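Local coordinates for protein putative acyl-CoA dehydrogenase (Burkholderia xenovorans, PDB 5JSC) that belongs to the flavin-dependent acyl-CoA dehydrogenase family, carries bound flavin-adenine dinucleotide and is present as an assembly of four chains, at residues Y72-V77 and P133-G138; D185-F190 and P212-A217; A268-A273 and L317-A322. All blocks are in the same frame, centred on the assembly; numbering follows the deposited sequence.

Contact 1: residues Y72-V77 and P133-G138; sequences YGVGGV and PRVANG
The carbonyl oxygen of V135 is held twice: G138 N donates to V135 O at 3.2 Å, and the amide nitrogen NE2 of Q112, on helix 103-122, donates to it as well. The first of these bonds belongs to a Schellman motif, a common C-terminal cap of alpha-helices. G138, with phi +77°, is its C-prime residue, and T139 N reaches back to R134 O to complete it. N137 is the first residue to leave helical angles; its OD1 is hydrogen-bonded to T139 OG1 just after the helix.

Against this last turn of helix 125-136 lies the loop 72-77, which meets it through V74. One methyl does all the touching. V74 CG2 is 3.8 Å from V135 CG1, the two valine side chains slanting past each other, while A136 CB lies 4.1 Å from the same V74 CG2. Chi1 of V74 is 168°, which sets CG2 anti to the carbonyl carbon and sends that branch to the helix. V74 CA and A136 CA are 6.4 Å apart, with the V74 methyl set between loop and helix.

Helix 103-122 backs both partners. S116 is touched by the side chains of V74 and V135 alike, and S120 OG accepts a bond from G75 N, next to V74.

All three touching residues are buried; the contacts within 4.5 Å are all between aliphatic carbons, and the segments bury 104 Å² in total. The chemistry implies a division of labour: loop and helix end meet directly through methyl packing, whereas the polar bonds of V135 O and G75 N run to Q112 and S120 of helix 103-122, and the Schellman bonds close the helix end.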
loop_
_atom_site.group_PDB
_atom_site.type_symbol
_atom_site.label_atom_id
_atom_site.label_comp_id
_atom_site.label_asym_id
_atom_site.label_seq_id
_atom_site.Cartn_x
_atom_site.Cartn_y
_atom_site.Cartn_z
ATOM N N TYR C 72 -13.943 23.859 27.076
ATOM C CA TYR C 72 -13.277 24.155 25.809
ATOM C C TYR C 72 -14.131 23.809 24.600
ATOM O O TYR C 72 -13.908 24.372 23.525
ATOM C CB TYR C 72 -11.931 23.422 25.741
ATOM C CG TYR C 72 -10.960 24.012 26.726
ATOM C CD1 TYR C 72 -10.211 25.135 26.387
ATOM C CD2 TYR C 72 -10.823 23.486 28.009
ATOM C CE1 TYR C 72 -9.331 25.704 27.285
ATOM C CE2 TYR C 72 -9.950 24.064 28.924
ATOM C CZ TYR C 72 -9.208 25.167 28.548
ATOM O OH TYR C 72 -8.338 25.743 29.440
ATOM N N GLY C 73 -15.109 22.917 24.750
ATOM C CA GLY C 73 -15.952 22.530 23.641
ATOM C C GLY C 73 -17.206 23.349 23.481
ATOM O O GLY C 73 -17.999 23.066 22.578
ATOM N N VAL C 74 -17.394 24.362 24.326
ATOM C CA VAL C 74 -18.577 25.221 24.336
ATOM C C VAL C 74 -18.149 26.626 23.946
ATOM O O VAL C 74 -17.148 27.137 24.456
ATOM C CB VAL C 74 -19.246 25.219 25.723
ATOM C CG1 VAL C 74 -20.279 26.321 25.834
ATOM C CG2 VAL C 74 -19.865 23.848 26.001
ATOM N N GLY C 75 -18.899 27.258 23.047
ATOM C CA GLY C 75 -18.605 28.623 22.633
ATOM C C GLY C 75 -19.435 29.643 23.391
ATOM O O GLY C 75 -20.666 29.582 23.396
ATOM N N GLY C 76 -18.742 30.602 23.999
ATOM C CA GLY C 76 -19.401 31.733 24.635
ATOM C C GLY C 76 -19.106 31.799 26.119
ATOM O O GLY C 76 -19.587 30.963 26.892
ATOM N N VAL C 77 -18.323 32.797 26.536
ATOM C CA VAL C 77 -17.945 32.897 27.942
ATOM C C VAL C 77 -19.179 33.065 28.823
ATOM O O VAL C 77 -19.254 32.505 29.925
ATOM C CB VAL C 77 -16.942 34.049 28.131
ATOM C CG1 VAL C 77 -16.690 34.297 29.609
ATOM C CG2 VAL C 77 -15.647 33.717 27.416
ATOM N N PRO C 133 -24.412 26.122 29.775
ATOM C CA PRO C 133 -23.714 26.076 31.070
ATOM C C PRO C 133 -23.693 24.690 31.684
ATOM O O PRO C 133 -22.693 24.313 32.307
ATOM C CB PRO C 133 -24.505 27.075 31.927
ATOM C CG PRO C 133 -25.049 28.029 30.943
ATOM C CD PRO C 133 -25.443 27.177 29.774
ATOM N N ARG C 134 -24.777 23.922 31.524
ATOM C CA ARG C 134 -24.826 22.573 32.079
ATOM C C ARG C 134 -23.971 21.604 31.271
ATOM O O ARG C 134 -23.393 20.670 31.838
ATOM C CB ARG C 134 -26.270 22.076 32.136
ATOM N N VAL C 135 -23.884 21.794 29.956
ATOM C CA VAL C 135 -22.925 21.017 29.166
ATOM C C VAL C 135 -21.512 21.296 29.663
ATOM O O VAL C 135 -20.714 20.377 29.898
ATOM C CB VAL C 135 -23.065 21.345 27.667
ATOM C CG1 VAL C 135 -21.882 20.763 26.871
ATOM C CG2 VAL C 135 -24.394 20.809 27.110
ATOM N N ALA C 136 -21.199 22.581 29.857
ATOM C CA ALA C 136 -19.840 22.998 30.179
ATOM C C ALA C 136 -19.411 22.557 31.571
ATOM O O ALA C 136 -18.214 22.373 31.806
ATOM C CB ALA C 136 -19.713 24.521 30.057
ATOM N N ASN C 137 -20.340 22.416 32.518
ATOM C CA ASN C 137 -19.945 21.948 33.841
ATOM C C ASN C 137 -20.261 20.471 34.060
ATOM O O ASN C 137 -20.083 19.962 35.172
ATOM C CB ASN C 137 -20.552 22.837 34.943
ATOM C CG ASN C 137 -22.063 22.705 35.092
ATOM O OD1 ASN C 137 -22.694 21.805 34.555
ATOM N ND2 ASN C 137 -22.648 23.618 35.870
ATOM N N GLY C 138 -20.668 19.760 33.011
ATOM C CA GLY C 138 -20.864 18.331 33.131
ATOM C C GLY C 138 -22.122 17.885 33.837
ATOM O O GLY C 138 -22.210 16.717 34.230
#

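Contact 2: residues D185-F190 and P212-A217; sequences DFYVVF and PGLEIA
Y187 and L214 form the close-packed half of this contact. L214 CD2 is 3.8 Å from Y187 CD1 and 3.9 Å from Y187 CE1, so one methyl rests on the CD1-CE1 side of the ring, approaching at a slant. Both CB atoms are directed at the opposite strand. In L214 CG is anti to the backbone N (chi1 175°), which directs the side chain to the buried tyrosine.

Toward solvent the fit is sparser. I216 is exposed, and its CB does not aim at the other strand; it is the far end of the side chain that returns, bringing CD1 to 3.9 Å from Y187 OH, roughly at right angles to the tyrosine. CD1 is a methyl, so this approach is van der Waals; the polar partner of Y187 OH is G182 N, which donates to it.

The CA atoms of Y187 and L214 are 10.2 Å apart, too far for strand pairing, and the two strands indeed belong to different sheets. Strand 186-192 pairs with 202-208, whereas 214-219 pairs with 228-233, so the side chains fill the space between two layers of the beta-rich middle domain characteristic of acyl-CoA dehydrogenases. L231 of strand 228-233 touches both Y187 and I216, and F233 packs on L214. At the nearest atoms, the Y187 side chain lies about 8 Å from the bound flavin-adenine dinucleotide.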
loop_
_atom_site.group_PDB
_atom_site.type_symbol
_atom_site.label_atom_id
_atom_site.label_comp_id
_atom_site.label_asym_id
_atom_site.label_seq_id
_atom_site.Cartn_x
_atom_site.Cartn_y
_atom_site.Cartn_z
ATOM N N ASP C 185 -29.196 13.955 28.288
ATOM C CA ASP C 185 -30.259 14.810 28.796
ATOM C C ASP C 185 -30.992 15.555 27.691
ATOM O O ASP C 185 -32.138 15.982 27.894
ATOM C CB ASP C 185 -29.679 15.800 29.812
ATOM C CG ASP C 185 -29.214 15.105 31.075
ATOM O OD1 ASP C 185 -30.087 14.594 31.813
ATOM O OD2 ASP C 185 -27.994 15.042 31.321
ATOM N N PHE C 186 -30.370 15.701 26.528
ATOM C CA PHE C 186 -31.031 16.280 25.371
ATOM C C PHE C 186 -30.320 15.774 24.131
ATOM O O PHE C 186 -29.165 15.329 24.189
ATOM C CB PHE C 186 -31.023 17.817 25.412
ATOM C CG PHE C 186 -29.647 18.411 25.297
ATOM C CD1 PHE C 186 -29.081 18.663 24.045
ATOM C CD2 PHE C 186 -28.898 18.695 26.436
ATOM C CE1 PHE C 186 -27.796 19.191 23.937
ATOM C CE2 PHE C 186 -27.632 19.228 26.334
ATOM C CZ PHE C 186 -27.074 19.477 25.084
ATOM N N TYR C 187 -31.026 15.869 23.009
ATOM C CA TYR C 187 -30.538 15.478 21.694
ATOM C C TYR C 187 -30.724 16.652 20.756
ATOM O O TYR C 187 -31.817 17.213 20.696
ATOM C CB TYR C 187 -31.314 14.265 21.155
ATOM C CG TYR C 187 -31.211 13.053 22.037
ATOM C CD1 TYR C 187 -32.099 12.855 23.092
ATOM C CD2 TYR C 187 -30.225 12.103 21.819
ATOM C CE1 TYR C 187 -31.991 11.745 23.908
ATOM C CE2 TYR C 187 -30.114 10.990 22.624
ATOM C CZ TYR C 187 -30.992 10.813 23.665
ATOM O OH TYR C 187 -30.860 9.700 24.471
ATOM N N VAL C 188 -29.675 17.031 20.034
ATOM C CA VAL C 188 -29.847 17.913 18.881
ATOM C C VAL C 188 -30.276 17.026 17.715
ATOM O O VAL C 188 -29.499 16.197 17.235
ATOM C CB VAL C 188 -28.574 18.698 18.552
ATOM C CG1 VAL C 188 -28.768 19.490 17.269
ATOM C CG2 VAL C 188 -28.231 19.644 19.689
ATOM N N VAL C 189 -31.521 17.184 17.268
ATOM C CA VAL C 189 -32.142 16.289 16.291
ATOM C C VAL C 189 -32.335 17.047 14.988
ATOM O O VAL C 189 -32.889 18.156 14.985
ATOM C CB VAL C 189 -33.492 15.748 16.796
ATOM C CG1 VAL C 189 -34.122 14.803 15.763
ATOM C CG2 VAL C 189 -33.331 15.043 18.139
ATOM N N PHE C 190 -31.923 16.437 13.878
ATOM C CA PHE C 190 -32.136 17.009 12.555
ATOM C C PHE C 190 -33.269 16.254 11.887
ATOM O O PHE C 190 -33.288 15.018 11.898
ATOM C CB PHE C 190 -30.851 16.958 11.723
ATOM C CG PHE C 190 -29.728 17.723 12.357
ATOM C CD1 PHE C 190 -28.940 17.132 13.338
ATOM C CD2 PHE C 190 -29.506 19.051 12.025
ATOM C CE1 PHE C 190 -27.925 17.843 13.962
ATOM C CE2 PHE C 190 -28.488 19.769 12.641
ATOM C CZ PHE C 190 -27.698 19.164 13.615
ATOM N N PRO C 212 -42.226 13.341 25.725
ATOM C CA PRO C 212 -43.093 12.191 25.453
ATOM C C PRO C 212 -43.049 11.839 23.974
ATOM O O PRO C 212 -43.025 12.717 23.111
ATOM C CB PRO C 212 -44.480 12.682 25.885
ATOM C CG PRO C 212 -44.195 13.738 26.890
ATOM C CD PRO C 212 -42.960 14.436 26.381
ATOM N N GLY C 213 -43.007 10.540 23.687
ATOM C CA GLY C 213 -42.887 10.082 22.325
ATOM C C GLY C 213 -41.468 9.866 21.844
ATOM O O GLY C 213 -41.280 9.276 20.773
ATOM N N LEU C 214 -40.464 10.346 22.579
ATOM C CA LEU C 214 -39.071 10.003 22.315
ATOM C C LEU C 214 -38.768 8.695 23.034
ATOM O O LEU C 214 -38.723 8.650 24.268
ATOM C CB LEU C 214 -38.135 11.120 22.771
ATOM C CG LEU C 214 -36.635 10.817 22.663
ATOM C CD1 LEU C 214 -36.258 10.397 21.254
ATOM C CD2 LEU C 214 -35.797 12.021 23.103
ATOM N N GLU C 215 -38.582 7.625 22.269
ATOM C CA GLU C 215 -38.424 6.290 22.825
ATOM C C GLU C 215 -37.017 5.785 22.555
ATOM O O GLU C 215 -36.469 5.989 21.466
ATOM C CB GLU C 215 -39.463 5.325 22.235
ATOM C CG GLU C 215 -40.896 5.832 22.379
ATOM C CD GLU C 215 -41.929 4.950 21.697
ATOM O OE1 GLU C 215 -43.138 5.183 21.913
ATOM O OE2 GLU C 215 -41.542 4.035 20.944
ATOM N N ILE C 216 -36.418 5.154 23.562
ATOM C CA ILE C 216 -35.147 4.461 23.372
ATOM C C ILE C 216 -35.497 3.069 22.855
ATOM O O ILE C 216 -35.864 2.178 23.624
ATOM C CB ILE C 216 -34.320 4.406 24.657
ATOM C CG1 ILE C 216 -34.223 5.803 25.291
ATOM C CG2 ILE C 216 -32.946 3.851 24.362
ATOM C CD1 ILE C 216 -33.576 6.864 24.396
ATOM N N ALA C 217 -35.430 2.898 21.536
ATOM C CA ALA C 217 -35.938 1.676 20.922
ATOM C C ALA C 217 -35.005 0.499 21.148
ATOM O O ALA C 217 -35.461 -0.650 21.228
ATOM C CB ALA C 217 -36.158 1.897 19.426
#

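Contact 3: residues A268-A273 and L317-A322; sequences ASLGFA and LVYRAA
L270 overlaps the ring of Y319 with a single methyl: L270 CD2 is 4.0 Å from Y319 CE2, and it meets the ring obliquely. The same methyl also faces V318, with L270 CD2 and V318 CG2 4.4 Å apart, a looser touch. In the leucine, chi1 of 169° points CG toward helix 298-325, and chi2 of 62° turns CD2 to Y319 and V318.

One face of the tyrosine ring is covered from within its own helix. V318 CG1 sits 3.6 Å above the ring plane, over the centre, so that face is occupied by the preceding residue. The Y319 CB does not point at 268-273; the reach of the ring brings its CE2 corner to the leucine. At the ring's end, Y319 OH is hydrogen-bonded to E96 OE1 of helix 88-101, and L270 packs on that same E96. The polar end is thus satisfied while CE2 takes part in the apolar contact, with F26 a further ring neighbour.

With L270 CA and V318 CA 8.4 Å apart, the helices are spaced by full side chains and not by backbone contact. Beyond R320 a second subunit begins, where D312 of that subunit forms a salt bridge with R320. Helices 250-286 and 298-325 belong to the mostly helical C-terminal domain of the acyl-CoA dehydrogenase fold. Helix 88-101 closes one side of the contact through C92, L93 and E96, and helix 332-356 lies against S269 and L317.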
loop_
_atom_site.group_PDB
_atom_site.type_symbol
_atom_site.label_atom_id
_atom_site.label_comp_id
_atom_site.label_asym_id
_atom_site.label_seq_id
_atom_site.Cartn_x
_atom_site.Cartn_y
_atom_site.Cartn_z
ATOM N N ALA C 268 -8.325 12.400 18.319
ATOM C CA ALA C 268 -8.511 11.173 19.094
ATOM C C ALA C 268 -7.794 10.002 18.438
ATOM O O ALA C 268 -7.129 9.213 19.121
ATOM C CB ALA C 268 -9.998 10.858 19.268
ATOM N N SER C 269 -7.908 9.882 17.112
ATOM C CA SER C 269 -7.194 8.837 16.380
ATOM C C SER C 269 -5.703 8.904 16.666
ATOM O O SER C 269 -5.049 7.883 16.922
ATOM C CB SER C 269 -7.428 8.996 14.875
ATOM O OG SER C 269 -8.796 8.902 14.537
ATOM N N LEU C 270 -5.156 10.115 16.616
ATOM C CA LEU C 270 -3.745 10.339 16.891
ATOM C C LEU C 270 -3.378 9.900 18.303
ATOM O O LEU C 270 -2.326 9.286 18.510
ATOM C CB LEU C 270 -3.443 11.824 16.678
ATOM C CG LEU C 270 -2.103 12.377 17.147
ATOM C CD1 LEU C 270 -0.964 11.698 16.400
ATOM C CD2 LEU C 270 -2.072 13.896 16.915
ATOM N N GLY C 271 -4.223 10.222 19.287
ATOM C CA GLY C 271 -3.957 9.784 20.654
ATOM C C GLY C 271 -3.928 8.272 20.793
ATOM O O GLY C 271 -3.040 7.710 21.441
ATOM N N PHE C 272 -4.912 7.588 20.194
ATOM C CA PHE C 272 -4.880 6.128 20.174
ATOM C C PHE C 272 -3.591 5.622 19.528
ATOM O O PHE C 272 -2.957 4.685 20.036
ATOM C CB PHE C 272 -6.100 5.581 19.429
ATOM C CG PHE C 272 -7.415 5.796 20.145
ATOM C CD1 PHE C 272 -7.552 5.510 21.506
ATOM C CD2 PHE C 272 -8.525 6.274 19.449
ATOM C CE1 PHE C 272 -8.762 5.701 22.153
ATOM C CE2 PHE C 272 -9.742 6.466 20.096
ATOM C CZ PHE C 272 -9.860 6.187 21.451
ATOM N N ALA C 273 -3.183 6.233 18.409
ATOM C CA ALA C 273 -1.940 5.830 17.747
ATOM C C ALA C 273 -0.730 6.045 18.651
ATOM O O ALA C 273 0.177 5.201 18.700
ATOM C CB ALA C 273 -1.770 6.583 16.427
ATOM N N LEU C 317 -1.097 17.283 10.321
ATOM C CA LEU C 317 -2.381 17.566 9.675
ATOM C C LEU C 317 -3.450 17.980 10.681
ATOM O O LEU C 317 -4.251 18.885 10.397
ATOM C CB LEU C 317 -2.845 16.353 8.876
ATOM C CG LEU C 317 -2.041 16.051 7.617
ATOM C CD1 LEU C 317 -2.397 14.647 7.139
ATOM C CD2 LEU C 317 -2.344 17.060 6.529
ATOM N N VAL C 318 -3.499 17.320 11.847
ATOM C CA VAL C 318 -4.469 17.684 12.880
ATOM C C VAL C 318 -4.288 19.136 13.286
ATOM O O VAL C 318 -5.242 19.926 13.286
ATOM C CB VAL C 318 -4.333 16.760 14.105
ATOM C CG1 VAL C 318 -5.125 17.321 15.292
ATOM C CG2 VAL C 318 -4.794 15.355 13.768
ATOM N N TYR C 319 -3.062 19.510 13.644
ATOM C CA TYR C 319 -2.873 20.831 14.225
ATOM C C TYR C 319 -2.715 21.916 13.171
ATOM O O TYR C 319 -2.987 23.078 13.475
ATOM C CB TYR C 319 -1.725 20.773 15.245
ATOM C CG TYR C 319 -2.222 19.940 16.409
ATOM C CD1 TYR C 319 -3.180 20.452 17.285
ATOM C CD2 TYR C 319 -1.821 18.613 16.585
ATOM C CE1 TYR C 319 -3.696 19.684 18.323
ATOM C CE2 TYR C 319 -2.339 17.840 17.618
ATOM C CZ TYR C 319 -3.280 18.381 18.487
ATOM O OH TYR C 319 -3.815 17.635 19.510
ATOM N N ARG C 320 -2.389 21.568 11.921
ATOM C CA ARG C 320 -2.570 22.535 10.840
ATOM C C ARG C 320 -4.037 22.912 10.715
ATOM O O ARG C 320 -4.382 24.095 10.653
ATOM C CB ARG C 320 -2.041 21.973 9.512
ATOM C CG ARG C 320 -2.131 22.941 8.317
ATOM C CD ARG C 320 -3.505 22.939 7.622
ATOM N NE ARG C 320 -3.815 21.643 7.014
ATOM C CZ ARG C 320 -3.527 21.326 5.754
ATOM N NH1 ARG C 320 -2.940 22.205 4.955
ATOM N NH2 ARG C 320 -3.829 20.120 5.289
ATOM N N ALA C 321 -4.920 21.910 10.679
ATOM C CA ALA C 321 -6.348 22.195 10.564
ATOM C C ALA C 321 -6.865 22.956 11.778
ATOM O O ALA C 321 -7.649 23.905 11.634
ATOM C CB ALA C 321 -7.138 20.897 10.374
ATOM N N ALA C 322 -6.448 22.556 12.981
ATOM C CA ALA C 322 -6.941 23.236 14.178
ATOM C C ALA C 322 -6.427 24.668 14.244
ATOM O O ALA C 322 -7.193 25.598 14.535
ATOM C CB ALA C 322 -6.544 22.454 15.433
#

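In the fold
Contacts 1 and 3 are wholly buried, whereas contact 2 runs from a buried tyrosine to an exposed isoleucine and lies farthest from the chain centre, about 20 Å between centres. Each joins different elements: a loop and a helix end, strands of two sheets, two long helices. They lie in series along the chain. Contacts 1 and 2 meet directly, V135 CG2 packing at 3.6 Å on F186 CZ, so the N-terminal and middle regions abut there; contact 3 touches neither. Across all three the chemistry is apolar: methyl on methyl in contact 1, methyls on a tyrosine in contact 2, and in contact 3 a leucine methyl shared by tyrosine and valine, each hydroxyl bonded elsewhere.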